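Local coordinates for protein serpin-12 (Manduca sexta, PDB 6CJ7) that is a serine protease inhibitor of the serpin family that controls the prophenoloxidase activation system in larval hemolymph, at residues 275-280 with 375-380; 246-251 with 358-363; 191-194 with 198-201; 23-28 with 36-41; 223-228 with 268-273. All blocks are in the same frame, centred on the assembly; numbering follows the deposited sequence.

Contact 1 of 5, residues 275-280 with 375-380; sequences FSIKAD and ARIMDP
Phe275 and Pro380 bring the backbones of 275-280 and 375-380 closest, with their CA atoms 5.2 Å apart, where a strand runs past the end of strand 370-377 and the loop after it. In serpin terms this joins two layers: strand 265-282 borders the large central sheet A here, paired with strand 317-326, while strand 370-377 belongs to the sheet B core behind it. The contact is buried and apolar, and Ile377 is its middle piece. Phe275 has CG between backbone N and carbonyl carbon (chi1 64°), the crowded position, which swings its ring across to Ile377. There the methyl CD1 of Ile377 sits over one face in a CH-pi contact, 3.9 Å from the centroid and 14° off the ring normal, displaced toward the CE1 rim. The two side chains cross at about a right angle. The same methyl is 4.3 Å from Ile277 CD1, so one carbon serves both residues of the strand. At the other end of the contact Phe275 CB lies 4.1 Å from Pro380 CB. Arg376, pointing away from this layer, pairs with Asp246 and takes backbone carbonyls of Ala29, Gln32 and Gly34. Close to the Pro380 end a water links the two backbones: it accepts from Ser276 N at 2.9 Å and lies 2.6 Å from Pro380 O.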
# COMPACT_ATOMS: atom_id res chain seq x y z
N PHE A 275 -13.71 4.08 8.75
CA PHE A 275 -12.87 5.09 8.11
C PHE A 275 -12.72 4.78 6.63
O PHE A 275 -12.92 3.65 6.18
CB PHE A 275 -11.50 5.20 8.79
CG PHE A 275 -10.65 3.97 8.69
CD1 PHE A 275 -9.85 3.74 7.57
CD2 PHE A 275 -10.62 3.06 9.73
CE1 PHE A 275 -9.06 2.59 7.49
CE2 PHE A 275 -9.83 1.93 9.66
CZ PHE A 275 -9.05 1.68 8.54
N SER A 276 -12.39 5.82 5.88
CA SER A 276 -11.94 5.67 4.50
C SER A 276 -10.76 6.62 4.33
O SER A 276 -10.91 7.82 4.55
CB SER A 276 -13.07 6.01 3.52
OG SER A 276 -12.66 5.82 2.18
N ILE A 277 -9.60 6.08 3.96
CA ILE A 277 -8.38 6.88 3.89
C ILE A 277 -7.82 6.80 2.48
O ILE A 277 -7.69 5.71 1.92
CB ILE A 277 -7.35 6.44 4.96
CG1 ILE A 277 -6.12 7.34 4.91
CG2 ILE A 277 -6.97 4.97 4.83
CD1 ILE A 277 -5.19 7.13 6.08
N LYS A 278 -7.52 7.96 1.89
CA LYS A 278 -6.94 8.04 0.56
C LYS A 278 -5.64 8.82 0.65
O LYS A 278 -5.60 9.89 1.27
CB LYS A 278 -7.88 8.74 -0.42
CG LYS A 278 -7.27 8.97 -1.80
CD LYS A 278 -8.01 10.04 -2.58
CE LYS A 278 -8.00 9.73 -4.06
NZ LYS A 278 -6.69 9.16 -4.47
N ALA A 279 -4.59 8.30 0.03
CA ALA A 279 -3.32 8.99 -0.01
C ALA A 279 -2.81 8.99 -1.44
O ALA A 279 -2.80 7.95 -2.10
CB ALA A 279 -2.29 8.34 0.91
N ASP A 280 -2.37 10.16 -1.91
CA ASP A 280 -1.66 10.30 -3.18
C ASP A 280 -0.25 10.78 -2.87
O ASP A 280 -0.08 11.83 -2.23
CB ASP A 280 -2.35 11.29 -4.12
CG ASP A 280 -3.79 10.95 -4.38
OD1 ASP A 280 -4.63 11.88 -4.31
OD2 ASP A 280 -4.10 9.78 -4.68
N ALA A 375 -1.71 1.56 7.40
CA ALA A 375 -2.29 2.86 7.69
C ALA A 375 -2.03 3.22 9.13
O ALA A 375 -2.28 2.41 10.04
CB ALA A 375 -3.80 2.89 7.40
N ARG A 376 -1.57 4.44 9.35
CA ARG A 376 -1.53 5.04 10.68
C ARG A 376 -2.75 5.95 10.78
O ARG A 376 -2.82 6.99 10.12
CB ARG A 376 -0.21 5.80 10.88
CG ARG A 376 -0.12 6.63 12.18
CD ARG A 376 1.22 7.29 12.28
NE ARG A 376 1.23 8.47 11.42
CZ ARG A 376 2.30 9.18 11.10
NH1 ARG A 376 3.48 8.85 11.60
NH2 ARG A 376 2.18 10.22 10.30
N ILE A 377 -3.72 5.54 11.59
CA ILE A 377 -4.98 6.26 11.70
C ILE A 377 -4.87 7.18 12.91
O ILE A 377 -5.02 6.75 14.06
CB ILE A 377 -6.17 5.30 11.83
CG1 ILE A 377 -6.12 4.26 10.70
CG2 ILE A 377 -7.47 6.09 11.85
CD1 ILE A 377 -6.57 4.78 9.37
N MET A 378 -4.58 8.46 12.64
CA MET A 378 -4.59 9.52 13.65
C MET A 378 -5.96 10.14 13.85
O MET A 378 -6.22 10.70 14.92
CB MET A 378 -3.62 10.65 13.29
CG MET A 378 -2.18 10.23 13.08
SD MET A 378 -1.45 9.19 14.40
CE MET A 378 -1.04 10.38 15.75
N ASP A 379 -6.81 10.10 12.83
CA ASP A 379 -8.09 10.80 12.87
C ASP A 379 -9.01 10.12 11.87
O ASP A 379 -8.94 10.40 10.67
CB ASP A 379 -7.92 12.29 12.53
CG ASP A 379 -9.21 13.09 12.67
OD1 ASP A 379 -10.29 12.48 12.79
OD2 ASP A 379 -9.13 14.34 12.64
N PRO A 380 -9.90 9.22 12.32
CA PRO A 380 -10.74 8.49 11.37
C PRO A 380 -11.82 9.34 10.71
O PRO A 380 -12.51 8.82 9.83
CB PRO A 380 -11.37 7.39 12.25
CG PRO A 380 -11.44 8.03 13.61
CD PRO A 380 -10.16 8.84 13.72
O HOH W 1 -12.20 8.42 7.23

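Contact 2 of 5, residues 246-251 with 358-363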
# COMPACT_ATOMS: atom_id res chain seq x y z
N ASP A 246 3.49 5.95 17.14
CA ASP A 246 4.71 6.02 16.36
C ASP A 246 5.83 5.17 16.96
O ASP A 246 6.59 4.55 16.21
CB ASP A 246 5.12 7.48 16.19
CG ASP A 246 4.27 8.18 15.14
OD1 ASP A 246 4.23 7.68 13.99
OD2 ASP A 246 3.61 9.19 15.47
N ALA A 247 5.90 5.09 18.29
CA ALA A 247 6.77 4.12 18.94
C ALA A 247 6.39 2.70 18.52
O ALA A 247 7.25 1.88 18.19
CB ALA A 247 6.69 4.27 20.45
N LEU A 248 5.09 2.41 18.54
CA LEU A 248 4.60 1.11 18.10
C LEU A 248 5.05 0.81 16.67
O LEU A 248 5.59 -0.26 16.39
CB LEU A 248 3.07 1.08 18.20
CG LEU A 248 2.37 -0.10 17.54
CD1 LEU A 248 2.79 -1.40 18.23
CD2 LEU A 248 0.86 0.09 17.61
N LEU A 249 4.84 1.76 15.76
CA LEU A 249 5.12 1.50 14.36
C LEU A 249 6.61 1.27 14.13
O LEU A 249 6.99 0.38 13.36
CB LEU A 249 4.60 2.64 13.49
CG LEU A 249 4.98 2.54 12.01
CD1 LEU A 249 4.39 1.29 11.40
CD2 LEU A 249 4.51 3.78 11.27
N SER A 250 7.47 2.04 14.80
CA SER A 250 8.91 1.89 14.60
C SER A 250 9.39 0.50 15.01
O SER A 250 10.27 -0.07 14.36
CB SER A 250 9.66 2.97 15.39
OG SER A 250 9.44 4.24 14.82
N SER A 251 8.82 -0.06 16.08
CA SER A 251 9.29 -1.32 16.64
C SER A 251 8.67 -2.54 15.99
O SER A 251 9.22 -3.64 16.12
CB SER A 251 9.02 -1.36 18.15
OG SER A 251 7.64 -1.57 18.42
N PRO A 358 -5.41 6.92 18.46
CA PRO A 358 -4.65 6.53 17.26
C PRO A 358 -4.17 5.07 17.28
O PRO A 358 -3.75 4.53 18.31
CB PRO A 358 -3.47 7.51 17.28
CG PRO A 358 -4.03 8.71 17.86
CD PRO A 358 -4.98 8.24 18.96
N PHE A 359 -4.23 4.45 16.11
CA PHE A 359 -3.95 3.02 15.98
C PHE A 359 -3.39 2.74 14.60
O PHE A 359 -3.42 3.59 13.71
CB PHE A 359 -5.21 2.17 16.24
CG PHE A 359 -6.33 2.41 15.25
CD1 PHE A 359 -7.28 3.39 15.50
CD2 PHE A 359 -6.46 1.64 14.12
CE1 PHE A 359 -8.33 3.61 14.62
CE2 PHE A 359 -7.49 1.85 13.22
CZ PHE A 359 -8.43 2.84 13.47
N LEU A 360 -2.87 1.52 14.43
CA LEU A 360 -2.32 1.04 13.17
C LEU A 360 -3.27 0.01 12.58
O LEU A 360 -3.78 -0.86 13.30
CB LEU A 360 -0.96 0.38 13.36
CG LEU A 360 0.21 1.20 13.86
CD1 LEU A 360 1.44 0.31 13.80
CD2 LEU A 360 0.39 2.45 12.98
N ALA A 361 -3.49 0.08 11.27
CA ALA A 361 -4.26 -0.95 10.58
C ALA A 361 -3.44 -1.48 9.42
O ALA A 361 -2.85 -0.71 8.66
CB ALA A 361 -5.60 -0.40 10.08
N ILE A 362 -3.41 -2.80 9.28
CA ILE A 362 -2.62 -3.46 8.24
C ILE A 362 -3.56 -4.38 7.49
O ILE A 362 -4.22 -5.22 8.10
CB ILE A 362 -1.43 -4.24 8.82
CG1 ILE A 362 -0.48 -3.27 9.53
CG2 ILE A 362 -0.69 -5.00 7.71
CD1 ILE A 362 0.67 -3.95 10.23
N LEU A 363 -3.66 -4.20 6.18
CA LEU A 363 -4.40 -5.14 5.35
C LEU A 363 -3.44 -6.23 4.91
O LEU A 363 -2.43 -5.95 4.26
CB LEU A 363 -5.03 -4.44 4.14
CG LEU A 363 -5.84 -5.42 3.27
CD1 LEU A 363 -7.15 -5.81 3.98
CD2 LEU A 363 -6.09 -4.82 1.89
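Helix 245-251 rests on strand 359-365 through Leu248 and Leu249, two consecutive residues that close on a single side chain of the strand, Leu360. The backbones stay well apart, the nearest CA atoms being those of Leu249 and Leu360 at 7.5 Å, and the gap is filled by branched methyls. Leu360 holds CG anti to its carbonyl carbon (chi1 -64°) and CD1 fully extended beyond it, so that CD1 is the carbon thrust against the helix. Leu248 comes alongside in the reverse direction, its CD2 3.9 Å from Leu360 CD1 and 4.0 Å from Leu360 CG. In the serpin fold this is the short helix G region lying against sheet B, whose strands 232-239 and 370-377 flank the strand touched here. Leu249 meets Leu360 at about a right angle: Leu249 CD1 is 3.9 Å from Leu360 CD1, and Leu249 CA stands at the same 3.9 Å from it, which lets the methyl nestle against the helix backbone itself. Leu248 also packs on Val237 and Pro239, and Leu249 on Met374 and on Phe25 of helix 19-31. Farther along the helix, Ser251 OG donates to Leu248 O at 3.2 Å, from 33° off the carbonyl plane.

Contact 3 of 5, residues 191-194 with 198-201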
# COMPACT_ATOMS: atom_id res chain seq x y z
N PHE A 191 -13.57 10.05 19.78
CA PHE A 191 -12.23 9.59 19.47
C PHE A 191 -11.28 10.68 19.95
O PHE A 191 -11.52 11.87 19.69
CB PHE A 191 -12.11 9.37 17.96
CG PHE A 191 -10.77 8.84 17.52
CD1 PHE A 191 -9.68 9.68 17.37
CD2 PHE A 191 -10.62 7.50 17.22
CE1 PHE A 191 -8.46 9.18 16.94
CE2 PHE A 191 -9.41 7.00 16.80
CZ PHE A 191 -8.32 7.84 16.65
N THR A 192 -10.22 10.30 20.66
CA THR A 192 -9.28 11.27 21.22
C THR A 192 -8.03 11.27 20.36
O THR A 192 -7.32 10.26 20.27
CB THR A 192 -8.91 10.95 22.67
OG1 THR A 192 -10.10 10.90 23.47
CG2 THR A 192 -7.98 12.04 23.23
N LEU A 193 -7.76 12.41 19.73
CA LEU A 193 -6.57 12.54 18.90
C LEU A 193 -5.33 12.69 19.78
O LEU A 193 -5.42 13.04 20.96
CB LEU A 193 -6.69 13.74 17.97
CG LEU A 193 -7.62 13.67 16.75
CD1 LEU A 193 -9.08 13.78 17.16
CD2 LEU A 193 -7.26 14.78 15.78
N ASN A 194 -4.18 12.39 19.20
CA ASN A 194 -2.92 12.72 19.85
C ASN A 194 -2.91 14.20 20.19
O ASN A 194 -3.24 15.05 19.35
CB ASN A 194 -1.75 12.37 18.93
CG ASN A 194 -0.41 12.43 19.63
OD1 ASN A 194 -0.34 12.31 20.86
ND2 ASN A 194 0.66 12.60 18.86
N LYS A 198 -10.87 16.09 21.09
CA LYS A 198 -11.92 15.08 20.97
C LYS A 198 -12.73 15.32 19.70
O LYS A 198 -13.10 16.46 19.40
CB LYS A 198 -12.87 15.12 22.18
CG LYS A 198 -12.28 14.75 23.53
CD LYS A 198 -13.25 15.11 24.68
CE LYS A 198 -14.15 13.93 25.08
NZ LYS A 198 -15.29 14.27 26.03
N LYS A 199 -13.04 14.24 18.98
CA LYS A 199 -13.86 14.29 17.77
C LYS A 199 -14.83 13.12 17.75
O LYS A 199 -14.44 11.97 18.01
CB LYS A 199 -13.00 14.23 16.50
CG LYS A 199 -12.35 15.53 16.07
CD LYS A 199 -12.03 15.45 14.57
CE LYS A 199 -11.21 16.63 14.08
NZ LYS A 199 -10.82 16.44 12.65
N VAL A 200 -16.08 13.40 17.37
CA VAL A 200 -17.08 12.35 17.20
C VAL A 200 -16.72 11.47 16.02
O VAL A 200 -16.38 11.97 14.94
CB VAL A 200 -18.47 12.98 17.01
CG1 VAL A 200 -19.46 11.96 16.47
CG2 VAL A 200 -18.94 13.56 18.32
N ALA A 201 -16.78 10.15 16.22
CA ALA A 201 -16.58 9.19 15.14
C ALA A 201 -17.63 8.08 15.26
O ALA A 201 -18.26 7.89 16.31
CB ALA A 201 -15.17 8.58 15.16
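Lys198 and Thr192 face each other as a non-hydrogen-bonded antiparallel pair, the first step of the beta hairpin made by strands 187-192 and 198-215, which belongs to the sheet C region of the serpin fold. Lys198 CA directs a C-H toward Phe191 O at 3.5 Å, while its side chain runs off the same face as Thr192. Lys199 is paired with Phe191 by two backbone bonds. Lys199 N donates to Phe191 O at 2.9 Å, in the carbonyl plane and nearly straight (163° at the hydrogen), and Lys199 O accepts from Phe191 N at 2.8 Å, the donor tilted 27° from the plane. The Lys199 side chain has CG anti to the carbonyl carbon (chi1 -80°) and is extended beyond it, which lays its aliphatic stem across Leu193. There Leu193 CD1 is 3.9 Å from Lys199 CG, the two chains crossing obliquely. The ammonium end goes on to a salt bridge with Asp379, whose side chain also has Leu193 against it. Past Val200, which points away, Ala201 turns back toward the first strand on the side of Phe191, whose ring leans on Pro358 and Pro380. Its methyl meets the stem rather than the ring: Ala201 CB is 4.2 Å from Phe191 CB.

Contact 4 of 5, residues 23-28 with 36-41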
# COMPACT_ATOMS: atom_id res chain seq x y z
N ASN A 23 9.74 -0.45 4.71
CA ASN A 23 10.76 0.53 5.10
C ASN A 23 10.39 1.92 4.60
O ASN A 23 10.57 2.91 5.32
CB ASN A 23 12.13 0.12 4.55
CG ASN A 23 12.63 -1.21 5.10
OD1 ASN A 23 12.26 -1.62 6.19
ND2 ASN A 23 13.50 -1.88 4.33
N VAL A 24 9.89 2.02 3.37
CA VAL A 24 9.45 3.31 2.84
C VAL A 24 8.33 3.89 3.70
O VAL A 24 8.36 5.07 4.08
CB VAL A 24 9.03 3.18 1.37
CG1 VAL A 24 8.32 4.47 0.90
CG2 VAL A 24 10.27 2.90 0.48
N PHE A 25 7.33 3.07 4.01
CA PHE A 25 6.22 3.54 4.83
C PHE A 25 6.72 4.04 6.19
O PHE A 25 6.30 5.10 6.66
CB PHE A 25 5.19 2.43 5.02
CG PHE A 25 4.03 2.82 5.91
CD1 PHE A 25 2.95 3.54 5.40
CD2 PHE A 25 4.03 2.48 7.25
CE1 PHE A 25 1.88 3.91 6.23
CE2 PHE A 25 2.96 2.86 8.10
CZ PHE A 25 1.89 3.56 7.57
N LYS A 26 7.61 3.28 6.83
CA LYS A 26 8.11 3.68 8.13
C LYS A 26 8.91 4.97 8.04
O LYS A 26 8.83 5.82 8.93
CB LYS A 26 8.94 2.57 8.76
CG LYS A 26 8.10 1.36 9.20
CD LYS A 26 8.90 0.43 10.09
CE LYS A 26 8.05 -0.75 10.57
NZ LYS A 26 8.77 -1.48 11.66
N GLN A 27 9.69 5.12 6.96
CA GLN A 27 10.44 6.36 6.78
C GLN A 27 9.50 7.55 6.65
O GLN A 27 9.70 8.58 7.31
CB GLN A 27 11.36 6.26 5.56
CG GLN A 27 12.16 7.54 5.26
CD GLN A 27 13.08 7.93 6.40
OE1 GLN A 27 13.74 7.08 6.99
NE2 GLN A 27 13.13 9.21 6.71
N MET A 28 8.47 7.41 5.82
CA MET A 28 7.49 8.47 5.63
C MET A 28 6.77 8.83 6.93
O MET A 28 6.38 9.98 7.12
CB MET A 28 6.48 8.06 4.56
CG MET A 28 7.08 7.82 3.18
SD MET A 28 5.88 7.22 1.99
CE MET A 28 5.21 8.77 1.38
N LEU A 36 -1.67 8.52 7.69
CA LEU A 36 -0.71 8.09 6.69
C LEU A 36 -1.13 6.72 6.18
O LEU A 36 -1.44 5.83 6.97
CB LEU A 36 0.70 8.04 7.28
CG LEU A 36 1.82 7.85 6.26
CD1 LEU A 36 2.04 9.14 5.49
CD2 LEU A 36 3.09 7.39 6.96
N ALA A 37 -1.12 6.56 4.86
CA ALA A 37 -1.54 5.31 4.24
C ALA A 37 -0.69 5.05 3.01
O ALA A 37 -0.41 5.99 2.25
CB ALA A 37 -3.02 5.35 3.84
N ALA A 38 -0.29 3.80 2.81
CA ALA A 38 0.46 3.43 1.63
C ALA A 38 0.42 1.92 1.49
O ALA A 38 0.12 1.20 2.45
CB ALA A 38 1.92 3.89 1.68
N SER A 39 0.72 1.44 0.29
CA SER A 39 0.79 0.00 0.05
C SER A 39 2.23 -0.46 -0.06
O SER A 39 2.89 -0.14 -1.06
CB SER A 39 0.03 -0.36 -1.22
OG SER A 39 0.26 -1.75 -1.53
N PRO A 40 2.77 -1.22 0.90
CA PRO A 40 4.11 -1.80 0.69
C PRO A 40 4.19 -2.65 -0.56
O PRO A 40 5.24 -2.68 -1.22
CB PRO A 40 4.34 -2.63 1.96
CG PRO A 40 3.47 -1.94 3.00
CD PRO A 40 2.23 -1.53 2.24
N PHE A 41 3.09 -3.32 -0.91
CA PHE A 41 3.03 -4.10 -2.15
C PHE A 41 3.27 -3.21 -3.38
O PHE A 41 4.16 -3.49 -4.20
CB PHE A 41 1.68 -4.83 -2.20
CG PHE A 41 1.41 -5.54 -3.49
CD1 PHE A 41 2.16 -6.66 -3.85
CD2 PHE A 41 0.41 -5.11 -4.33
CE1 PHE A 41 1.91 -7.32 -5.04
CE2 PHE A 41 0.15 -5.78 -5.52
CZ PHE A 41 0.90 -6.88 -5.87
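A buried helix-on-strand contact, made mostly of apolar side chains, seats Phe25 and Met28 of helix 19-31 on Leu36 and Ala38 of strand 36-38. In the serpin fold these are the N-terminal helix A and a short edge strand of sheet B, paired in turn with strand 370-377. The segment axes approach to 9.3 Å and run nearly antiparallel, at 162°. Phe25 carries most of the contact. With CG anti to the backbone N (chi1 178°) its ring drops from the helix onto the strand, sliding past Leu36 in the opposite direction. One ring face receives Leu36 CD2 in a CH-pi contact, 4.2 Å from the centroid and 28° off the normal. The rim is met by the strand itself: Ala38 CB is 3.9 Å from CD1 of Phe25, near the ring plane, and the carbonyl oxygen of Leu36 lies in that plane at the edge, 3.9 Å from Phe25 CE1. An alanine at Phe25 would take away the ring and is likely to open a gap between helix 19-31 and the strand, leaving Leu36 CD2 without the ring face it covers and Ala38 CB without its edge contact. Met374 also packs on this ring. Beyond the strand, Ser39 is the N-cap of helix 40-51, its OG bonded to Ser42 N. Back on helix 19-31, Met28 adds its stem, Met28 CB standing 4.2 Å from Leu36 CD2.

Contact 5 of 5, residues 223-228 with 268-273; sequences VVLPFE and VALELP
Leu225 sets CG anti to its carbonyl carbon (chi1 -49°), whereas Leu270 and Leu272 carry theirs anti to the backbone N, and these choices aim the isobutyl ends of all three at one another. Leu225 reaches Leu270 tip to tip, with Leu225 CD2 3.7 Å from Leu270 CD2. Its other methyl is used on the next residue of that face: Leu225 CD1 is 3.7 Å from Leu272 CD2, again end against end. Because its two methyls part company in this way, Leu225 divides them between two alternate residues of strand 265-282, and Leu270 CD2 is also within 4.2 Å of Leu225 CD1. Here the strands belong to different layers. Strand 220-226 is part of sheet B, hydrogen-bonded to strand 232-239, while the 268-273 end of strand 265-282 runs through sheet C of the serpin, beside strand 351-354. The two segment axes come no nearer than 10.3 Å and are turned by 77°, close to perpendicular, which makes this a face-to-face packing of two sheets through side chains. Val223, two residues before Leu225 and directed the same way, extends the interface: Val223 CG1 stands 4.2 Å from Leu270 CD1, so Leu270 spends one methyl on each of the two residues. Phe210 of strand 198-215 lies against both Val223 and Leu225, Trp177 packs on Leu225, and Phe353 covers Leu270 from strand 351-354.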
# COMPACT_ATOMS: atom_id res chain seq x y z
N VAL A 223 -5.91 -7.31 17.25
CA VAL A 223 -7.03 -8.14 16.81
C VAL A 223 -6.92 -8.36 15.31
O VAL A 223 -6.48 -7.47 14.57
CB VAL A 223 -8.40 -7.52 17.20
CG1 VAL A 223 -8.74 -6.29 16.39
CG2 VAL A 223 -9.51 -8.57 17.09
N VAL A 224 -7.26 -9.57 14.86
CA VAL A 224 -7.22 -9.96 13.45
C VAL A 224 -8.66 -10.12 12.98
O VAL A 224 -9.39 -11.00 13.47
CB VAL A 224 -6.44 -11.27 13.25
CG1 VAL A 224 -6.46 -11.67 11.78
CG2 VAL A 224 -5.01 -11.14 13.77
N LEU A 225 -9.08 -9.29 12.03
CA LEU A 225 -10.46 -9.30 11.55
C LEU A 225 -10.51 -9.90 10.14
O LEU A 225 -10.00 -9.27 9.20
CB LEU A 225 -11.02 -7.88 11.55
CG LEU A 225 -10.80 -7.12 12.86
CD1 LEU A 225 -11.19 -5.65 12.73
CD2 LEU A 225 -11.56 -7.81 13.98
N PRO A 226 -11.08 -11.08 9.94
CA PRO A 226 -11.02 -11.71 8.61
C PRO A 226 -12.06 -11.17 7.64
O PRO A 226 -13.19 -10.83 8.00
CB PRO A 226 -11.29 -13.20 8.91
CG PRO A 226 -11.28 -13.33 10.41
CD PRO A 226 -11.64 -11.99 10.96
N PHE A 227 -11.64 -11.09 6.38
CA PHE A 227 -12.57 -10.78 5.29
C PHE A 227 -13.09 -12.09 4.70
O PHE A 227 -12.70 -13.18 5.12
CB PHE A 227 -11.89 -9.89 4.26
CG PHE A 227 -11.66 -8.47 4.74
CD1 PHE A 227 -10.42 -8.07 5.24
CD2 PHE A 227 -12.69 -7.52 4.67
CE1 PHE A 227 -10.22 -6.75 5.66
CE2 PHE A 227 -12.49 -6.20 5.10
CZ PHE A 227 -11.25 -5.82 5.59
N GLU A 228 -13.97 -11.98 3.70
CA GLU A 228 -14.70 -13.13 3.16
C GLU A 228 -13.74 -14.21 2.68
O GLU A 228 -12.73 -13.93 2.02
CB GLU A 228 -15.60 -12.67 2.00
CG GLU A 228 -16.83 -13.54 1.81
CD GLU A 228 -17.66 -13.22 0.57
OE1 GLU A 228 -17.17 -12.52 -0.34
OE2 GLU A 228 -18.82 -13.67 0.51
N VAL A 268 -13.64 -11.25 22.22
CA VAL A 268 -13.28 -9.83 22.15
C VAL A 268 -14.53 -8.98 22.02
O VAL A 268 -15.36 -9.24 21.14
CB VAL A 268 -12.32 -9.55 20.98
CG1 VAL A 268 -12.06 -8.04 20.85
CG2 VAL A 268 -11.02 -10.31 21.15
N ALA A 269 -14.65 -7.95 22.86
CA ALA A 269 -15.61 -6.87 22.67
C ALA A 269 -14.91 -5.75 21.91
O ALA A 269 -14.04 -5.06 22.46
CB ALA A 269 -16.14 -6.36 24.00
N LEU A 270 -15.30 -5.55 20.65
CA LEU A 270 -14.59 -4.68 19.72
C LEU A 270 -15.39 -3.42 19.42
O LEU A 270 -16.59 -3.50 19.13
CB LEU A 270 -14.30 -5.45 18.43
CG LEU A 270 -13.72 -4.68 17.24
CD1 LEU A 270 -12.29 -4.26 17.53
CD2 LEU A 270 -13.77 -5.55 15.99
N GLU A 271 -14.74 -2.26 19.49
CA GLU A 271 -15.28 -1.00 18.98
C GLU A 271 -14.26 -0.44 18.01
O GLU A 271 -13.14 -0.10 18.42
CB GLU A 271 -15.55 -0.00 20.11
CG GLU A 271 -16.58 -0.55 21.10
CD GLU A 271 -16.92 0.42 22.23
OE1 GLU A 271 -16.53 1.60 22.17
OE2 GLU A 271 -17.57 -0.02 23.19
N LEU A 272 -14.64 -0.37 16.73
CA LEU A 272 -13.71 -0.01 15.65
C LEU A 272 -14.29 1.15 14.83
O LEU A 272 -15.34 0.98 14.22
CB LEU A 272 -13.43 -1.23 14.76
CG LEU A 272 -12.41 -1.01 13.65
CD1 LEU A 272 -11.01 -0.86 14.23
CD2 LEU A 272 -12.45 -2.15 12.63
N PRO A 273 -13.63 2.32 14.76
CA PRO A 273 -14.17 3.41 13.94
C PRO A 273 -14.20 3.03 12.47
O PRO A 273 -13.25 2.46 11.92
CB PRO A 273 -13.20 4.56 14.20
CG PRO A 273 -12.22 4.10 15.18
CD PRO A 273 -12.31 2.63 15.35

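Overall arrangement
Contacts 1, 2 and 4 cluster around sheet B, with centres 11 to 12 Å apart. Contact 2 is tied to contact 1 by the salt bridge Arg376 NH1 to Asp246 OD1 (2.8 Å), and contact 4 by the probable backbone bond Arg376 N to Leu36 O (2.8 Å). Contact 3, at the sheet C end, is fastened to contact 1 by Lys199 NZ to Asp379 OD2 (2.7 Å); Pro358 packs against it from contact 2. Contact 5 shares strand 265-282 with contact 1, their centres about 17 Å apart. Contacts 3 and 4 are farthest apart, with centres about 24 Å apart. The unmodelled stretch 332-346, between strands 317-326 and 351-354, probably includes the reactive-centre loop.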